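Local coordinates for protein dUTPase (Streptococcus mutans, PDB 3H6X) that probably hydrolyses dUTP to dUMP and diphosphate, as a trimeric jelly-roll enzyme of the dUTPase family, at residues B[11-15]-B[16-20]; B[105-108]-B[109-113]. All coordinates share one frame; numbering follows the deposited sequence.

Contact 1 (B[11-15]-B[16-20]); sequences TDYTD and ENLLP
Asp15 reaches forward over the start of the short 3-10 turn 16-18 and holds the backbone N of Asn17, two residues on. Its CB faces Leu18 loosely, 4.4 Å from that residue's CG. From there CG swings anti to the backbone N (chi1 -174°), which carries the carboxylate ahead along the chain, and CG comes to rest 3.6 Å from CB of Asn17. OD1 then accepts from Asn17 N at 2.9 Å. That N-H comes from above the carboxylate plane, 51° out of it, and the bond is somewhat bent. An acceptor two residues before its donor makes this an Asx turn, and it leads the chain into the 3-10 turn within the loop between strands 6-9 and 30-33 of the jelly roll. OD2, the second carboxylate oxygen, takes a hydrogen bond from a water 2.8 Å away. The same water accepts weakly from Asn17 ND2, so it bridges the two groups where Asp15 and Asn17 run side by side, carboxylate and amide planes 33° apart.

The backbone closes the turn as well: Leu18 N donates to Asp15 O at 3.0 Å in a nearly straight bond. Leu18 turns inward on the buried side, where its CD1 lies 4.2 Å from Tyr13 CB and the leucine also packs on Leu9 and Ala35. Asp15, Glu16 and Asn17 lie at the exposed surface, and Asn17 O accepts a hydrogen bond from Lys33 NZ of strand 30-33.

Contact 2 (B[105-108]-B[109-113]); sequences NMTD and QTVVL
Asn105 and Gln109 meet across the turn where Asn105 ND2 donates to the backbone O of Gln109 at 2.8 Å. The N-H points almost straight at the oxygen (167°), and that oxygen lies close to the amide plane of Asn105, although the amide nitrogen is itself tilted from the carbonyl plane of Gln109. A longer bond runs beside it, from Gln109 N to Thr107 OG1 at 3.3 Å, an ST turn. Val111 adds the apolar part. Its CG2 sits 3.5 Å from ND2 and 3.7 Å from OD1 of Asn105, so the methyl lies against the amide while the two side chains cross at a slant.

What positions these groups is the other end of the Asn105 amide. CG, anti to the backbone N (chi1 177°), carries the amide over the residues that follow, and OD1 receives two donors from Thr107. Thr107 OG1 gives its proton to OD1 at 2.8 Å, in the carbonyl plane and on a lone pair, whereas Thr107 N donates at 2.9 Å from above that plane, which makes an Asx turn of residues 105-107. The threonine hydroxyl thus accepts from Gln109 N and donates to OD1, and the amide is tied down at both its oxygen and its nitrogen. On the outer, exposed side Asp108 and Gln109 run alongside one another, OD1 of Asp108 3.3 Å from CG of Gln109.

Beyond the turn, Asn105 ND2 also donates to Ile40 O, binding the end of strand 100-105 to strand 38-40. That strand pairs antiparallel with strand 111-113, and both Asn105 and Val111 lie against Leu76 of strand 76-78.

Both contacts are local turns at the surface, each with one buried residue among those that touch, and they share no strand; their centres are 25 Å apart and their nearest atoms about 10 Å. Contact 1 lies nearer the middle of the chain, in the loop between strands 6-9 and 30-33, while contact 2 joins strand 100-105 to strand 111-113. Each contains an Asx turn, but the acceptors differ. In contact 1 it is a carboxylate, probably charged, exposed and bridged onward by water, and the buried member is an aliphatic leucine. In contact 2 the acceptor is a neutral amide that is itself buried, its polar ends served by protein groups.

Contact 1 (B[11-15]-B[16-20])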
ATOM      1  N   THR B  11       4.946 -14.179  23.660  1.00 10.38           N
ATOM      2  CA  THR B  11       5.473 -15.115  24.632  1.00 11.90           C
ATOM      3  C   THR B  11       6.191 -16.318  23.995  1.00 13.13           C
ATOM      4  O   THR B  11       7.082 -16.889  24.607  1.00 15.20           O
ATOM      5  CB  THR B  11       4.420 -15.504  25.685  1.00 19.18           C
ATOM      6  OG1 THR B  11       3.269 -16.008  25.032  1.00 24.64           O
ATOM      7  CG2 THR B  11       4.024 -14.291  26.506  1.00 21.30           C
ATOM      8  N   ASP B  12       5.826 -16.667  22.759  1.00  9.65           N
ATOM      9  CA  ASP B  12       6.379 -17.840  22.086  1.00 11.72           C
ATOM     10  C   ASP B  12       7.828 -17.663  21.620  1.00 14.16           C
ATOM     11  O   ASP B  12       8.479 -18.632  21.225  1.00 13.23           O
ATOM     12  CB  ASP B  12       5.544 -18.238  20.872  1.00 13.46           C
ATOM     13  CG  ASP B  12       4.297 -19.015  21.246  1.00 23.07           C
ATOM     14  OD1 ASP B  12       4.205 -19.495  22.405  1.00 22.46           O
ATOM     15  OD2 ASP B  12       3.429 -19.150  20.359  1.00 22.98           O
ATOM     16  N   TYR B  13       8.322 -16.429  21.638  1.00 10.69           N
ATOM     17  CA  TYR B  13       9.679 -16.139  21.160  1.00 11.12           C
ATOM     18  C   TYR B  13      10.450 -15.319  22.180  1.00 11.11           C
ATOM     19  O   TYR B  13       9.879 -14.450  22.875  1.00 11.47           O
ATOM     20  CB  TYR B  13       9.649 -15.432  19.792  1.00 12.03           C
ATOM     21  CG  TYR B  13       9.131 -16.300  18.674  1.00 12.41           C
ATOM     22  CD1 TYR B  13       9.980 -17.169  17.977  1.00 13.48           C
ATOM     23  CD2 TYR B  13       7.784 -16.295  18.334  1.00 10.30           C
ATOM     24  CE1 TYR B  13       9.491 -17.976  16.978  1.00 14.39           C
ATOM     25  CE2 TYR B  13       7.300 -17.105  17.332  1.00 11.09           C
ATOM     26  CZ  TYR B  13       8.152 -17.940  16.653  1.00 12.91           C
ATOM     27  OH  TYR B  13       7.660 -18.744  15.662  1.00 17.31           O
ATOM     28  N   THR B  14      11.752 -15.570  22.268  1.00 12.14           N
ATOM     29  CA  THR B  14      12.579 -14.876  23.235  1.00 10.45           C
ATOM     30  C   THR B  14      13.818 -14.217  22.620  1.00 11.60           C
ATOM     31  O   THR B  14      14.551 -13.536  23.334  1.00 14.35           O
ATOM     32  CB  THR B  14      13.052 -15.801  24.373  1.00 17.35           C
ATOM     33  OG1 THR B  14      13.795 -16.900  23.836  1.00 16.06           O
ATOM     34  CG2 THR B  14      11.856 -16.316  25.159  1.00 19.34           C
ATOM     35  N   ASP B  15      14.044 -14.395  21.326  1.00 11.86           N
ATOM     36  CA  ASP B  15      15.225 -13.828  20.667  1.00 12.24           C
ATOM     37  C   ASP B  15      15.042 -12.337  20.441  1.00 11.89           C
ATOM     38  O   ASP B  15      14.266 -11.925  19.577  1.00 10.99           O
ATOM     39  CB  ASP B  15      15.493 -14.528  19.330  1.00 14.14           C
ATOM     40  CG  ASP B  15      16.794 -14.075  18.678  1.00 20.91           C
ATOM     41  OD1 ASP B  15      17.420 -13.117  19.196  1.00 15.41           O
ATOM     42  OD2 ASP B  15      17.193 -14.682  17.654  1.00 25.20           O
ATOM     43  N   GLU B  16      15.785 -11.523  21.192  1.00 11.49           N
ATOM     44  CA  GLU B  16      15.596 -10.073  21.104  1.00 11.64           C
ATOM     45  C   GLU B  16      16.086  -9.488  19.772  1.00 11.63           C
ATOM     46  O   GLU B  16      15.777  -8.328  19.435  1.00 11.53           O
ATOM     47  CB  GLU B  16      16.172  -9.362  22.326  1.00 16.55           C
ATOM     48  CG  GLU B  16      15.325  -9.706  23.566  1.00 20.85           C
ATOM     49  CD  GLU B  16      15.749  -8.970  24.812  1.00 36.12           C
ATOM     50  OE1 GLU B  16      16.969  -8.890  25.071  1.00 34.94           O
ATOM     51  OE2 GLU B  16      14.856  -8.482  25.548  1.00 39.69           O
ATOM     52  N   ASN B  17      16.789 -10.313  18.998  1.00 10.14           N
ATOM     53  CA  ASN B  17      17.164  -9.955  17.638  1.00 15.45           C
ATOM     54  C   ASN B  17      15.930  -9.675  16.785  1.00 12.80           C
ATOM     55  O   ASN B  17      16.013  -8.977  15.780  1.00 10.71           O
ATOM     56  CB  ASN B  17      17.964 -11.092  17.008  1.00 16.83           C
ATOM     57  CG  ASN B  17      18.884 -10.615  15.905  1.00 35.14           C
ATOM     58  OD1 ASN B  17      19.186  -9.429  15.800  1.00 41.37           O
ATOM     59  ND2 ASN B  17      19.345 -11.545  15.082  1.00 43.89           N
ATOM     60  N   LEU B  18      14.789 -10.243  17.174  1.00  7.67           N
ATOM     61  CA  LEU B  18      13.552 -10.052  16.395  1.00  7.47           C
ATOM     62  C   LEU B  18      12.879  -8.706  16.626  1.00  8.81           C
ATOM     63  O   LEU B  18      11.954  -8.352  15.904  1.00  8.10           O
ATOM     64  CB  LEU B  18      12.529 -11.146  16.701  1.00  6.90           C
ATOM     65  CG  LEU B  18      12.969 -12.552  16.313  1.00  9.23           C
ATOM     66  CD1 LEU B  18      11.961 -13.610  16.784  1.00 10.27           C
ATOM     67  CD2 LEU B  18      13.161 -12.634  14.812  1.00 10.61           C
ATOM     68  N   LEU B  19      13.315  -7.962  17.635  1.00  6.80           N
ATOM     69  CA  LEU B  19      12.682  -6.671  17.901  1.00  7.45           C
ATOM     70  C   LEU B  19      13.084  -5.686  16.786  1.00 10.35           C
ATOM     71  O   LEU B  19      14.268  -5.456  16.571  1.00 10.46           O
ATOM     72  CB  LEU B  19      13.109  -6.150  19.281  1.00  9.16           C
ATOM     73  CG  LEU B  19      12.451  -6.878  20.469  1.00 10.37           C
ATOM     74  CD1 LEU B  19      13.122  -6.491  21.771  1.00 15.17           C
ATOM     75  CD2 LEU B  19      10.960  -6.586  20.532  1.00 10.11           C
ATOM     76  N   PRO B  20      12.096  -5.112  16.070  1.00  8.80           N
ATOM     77  CA  PRO B  20      12.422  -4.312  14.875  1.00  8.83           C
ATOM     78  C   PRO B  20      13.160  -3.014  15.183  1.00  9.87           C
ATOM     79  O   PRO B  20      12.892  -2.373  16.200  1.00 11.83           O
ATOM     80  CB  PRO B  20      11.043  -3.980  14.277  1.00  7.86           C
ATOM     81  CG  PRO B  20      10.119  -5.056  14.821  1.00  9.51           C
ATOM     82  CD  PRO B  20      10.647  -5.348  16.206  1.00  7.70           C
TER
HETATM   83  O   HOH W   1      19.769 -14.255  16.771  1.00 31.61           O

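Contact 2 (B[105-108]-B[109-113])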
ATOM      1  N   ASN B 105       4.909 -16.662  -3.074  1.00  8.03           N
ATOM      2  CA  ASN B 105       6.067 -16.983  -3.895  1.00  8.79           C
ATOM      3  C   ASN B 105       5.639 -16.980  -5.364  1.00  9.90           C
ATOM      4  O   ASN B 105       4.896 -17.865  -5.801  1.00 10.79           O
ATOM      5  CB  ASN B 105       6.585 -18.358  -3.481  1.00  8.34           C
ATOM      6  CG  ASN B 105       7.765 -18.838  -4.315  1.00 10.69           C
ATOM      7  OD1 ASN B 105       8.214 -18.168  -5.248  1.00  9.76           O
ATOM      8  ND2 ASN B 105       8.290 -20.007  -3.962  1.00  9.93           N
HETATM    9  N   MSE B 106       6.105 -15.976  -6.109  1.00  8.56           N
HETATM   10  CA  MSE B 106       5.769 -15.818  -7.515  1.00 11.30           C
HETATM   11  C   MSE B 106       6.558 -16.730  -8.447  1.00 13.80           C
HETATM   12  O   MSE B 106       6.230 -16.816  -9.632  1.00 19.24           O
HETATM   13  CB  MSE B 106       6.025 -14.385  -7.965  1.00 14.55           C
HETATM   14  CG  MSE B 106       5.247 -13.358  -7.215  1.00 13.97           C
HETATM   15 SE   MSE B 106       5.652 -11.570  -7.965  0.71 20.80          SE
HETATM   16  CE  MSE B 106       7.552 -11.458  -7.575  1.00 13.69           C
ATOM     17  N   THR B 107       7.583 -17.387  -7.924  1.00 10.59           N
ATOM     18  CA  THR B 107       8.484 -18.196  -8.751  1.00 14.64           C
ATOM     19  C   THR B 107       8.059 -19.659  -8.847  1.00 15.21           C
ATOM     20  O   THR B 107       7.088 -20.080  -8.231  1.00 12.09           O
ATOM     21  CB  THR B 107       9.929 -18.153  -8.227  1.00 11.97           C
ATOM     22  OG1 THR B 107      10.077 -19.035  -7.108  1.00 12.70           O
ATOM     23  CG2 THR B 107      10.315 -16.733  -7.809  1.00 13.21           C
ATOM     24  N   ASP B 108       8.830 -20.440  -9.599  1.00 15.20           N
ATOM     25  CA  ASP B 108       8.523 -21.858  -9.768  1.00 17.09           C
ATOM     26  C   ASP B 108       9.386 -22.779  -8.912  1.00 19.31           C
ATOM     27  O   ASP B 108       9.373 -23.997  -9.113  1.00 19.76           O
ATOM     28  CB  ASP B 108       8.606 -22.266 -11.254  1.00 18.65           C
ATOM     29  CG  ASP B 108      10.001 -22.114 -11.825  1.00 29.71           C
ATOM     30  OD1 ASP B 108      10.948 -21.849 -11.052  1.00 32.33           O
ATOM     31  OD2 ASP B 108      10.163 -22.259 -13.062  1.00 35.05           O
ATOM     32  N   GLN B 109      10.127 -22.206  -7.961  1.00 13.82           N
ATOM     33  CA  GLN B 109      10.939 -22.992  -7.027  1.00 17.64           C
ATOM     34  C   GLN B 109      10.607 -22.590  -5.602  1.00 18.50           C
ATOM     35  O   GLN B 109      10.322 -21.422  -5.341  1.00 14.53           O
ATOM     36  CB  GLN B 109      12.417 -22.726  -7.243  1.00 19.84           C
ATOM     37  CG  GLN B 109      12.895 -22.952  -8.654  1.00 29.98           C
ATOM     38  CD  GLN B 109      13.441 -24.354  -8.869  1.00 39.14           C
ATOM     39  OE1 GLN B 109      14.091 -24.924  -7.994  1.00 41.88           O
ATOM     40  NE2 GLN B 109      13.194 -24.908 -10.045  1.00 40.69           N
ATOM     41  N   THR B 110      10.678 -23.546  -4.685  1.00 12.66           N
ATOM     42  CA  THR B 110      10.450 -23.250  -3.273  1.00 14.60           C
ATOM     43  C   THR B 110      11.432 -22.189  -2.803  1.00 15.02           C
ATOM     44  O   THR B 110      12.621 -22.241  -3.138  1.00 13.51           O
ATOM     45  CB  THR B 110      10.589 -24.522  -2.421  1.00 16.77           C
ATOM     46  OG1 THR B 110       9.508 -25.398  -2.749  1.00 14.46           O
ATOM     47  CG2 THR B 110      10.540 -24.196  -0.931  1.00 14.19           C
ATOM     48  N   VAL B 111      10.928 -21.205  -2.057  1.00 11.64           N
ATOM     49  CA  VAL B 111      11.783 -20.180  -1.458  1.00 12.48           C
ATOM     50  C   VAL B 111      11.798 -20.399   0.049  1.00 11.17           C
ATOM     51  O   VAL B 111      10.758 -20.658   0.645  1.00 13.28           O
ATOM     52  CB  VAL B 111      11.280 -18.754  -1.783  1.00 11.45           C
ATOM     53  CG1 VAL B 111      12.082 -17.724  -0.998  1.00 13.94           C
ATOM     54  CG2 VAL B 111      11.385 -18.483  -3.287  1.00 12.61           C
ATOM     55  N   VAL B 112      12.985 -20.324   0.639  1.00 13.45           N
ATOM     56  CA  VAL B 112      13.132 -20.480   2.083  1.00 13.74           C
ATOM     57  C   VAL B 112      13.544 -19.165   2.713  1.00 15.03           C
ATOM     58  O   VAL B 112      14.528 -18.553   2.291  1.00 18.14           O
ATOM     59  CB  VAL B 112      14.205 -21.518   2.438  1.00 18.41           C
ATOM     60  CG1 VAL B 112      14.390 -21.587   3.937  1.00 20.81           C
ATOM     61  CG2 VAL B 112      13.805 -22.881   1.893  1.00 21.53           C
ATOM     62  N   LEU B 113      12.765 -18.727   3.701  1.00 15.16           N
ATOM     63  CA  LEU B 113      13.127 -17.579   4.516  1.00 14.68           C
ATOM     64  C   LEU B 113      13.766 -18.111   5.791  1.00 16.23           C
ATOM     65  O   LEU B 113      13.136 -18.890   6.512  1.00 14.18           O
ATOM     66  CB  LEU B 113      11.877 -16.766   4.855  1.00 13.25           C
ATOM     67  CG  LEU B 113      11.289 -15.965   3.689  1.00 11.89           C
ATOM     68  CD1 LEU B 113       9.921 -15.362   4.047  1.00 14.26           C
ATOM     69  CD2 LEU B 113      12.247 -14.856   3.281  1.00 16.25           C
TER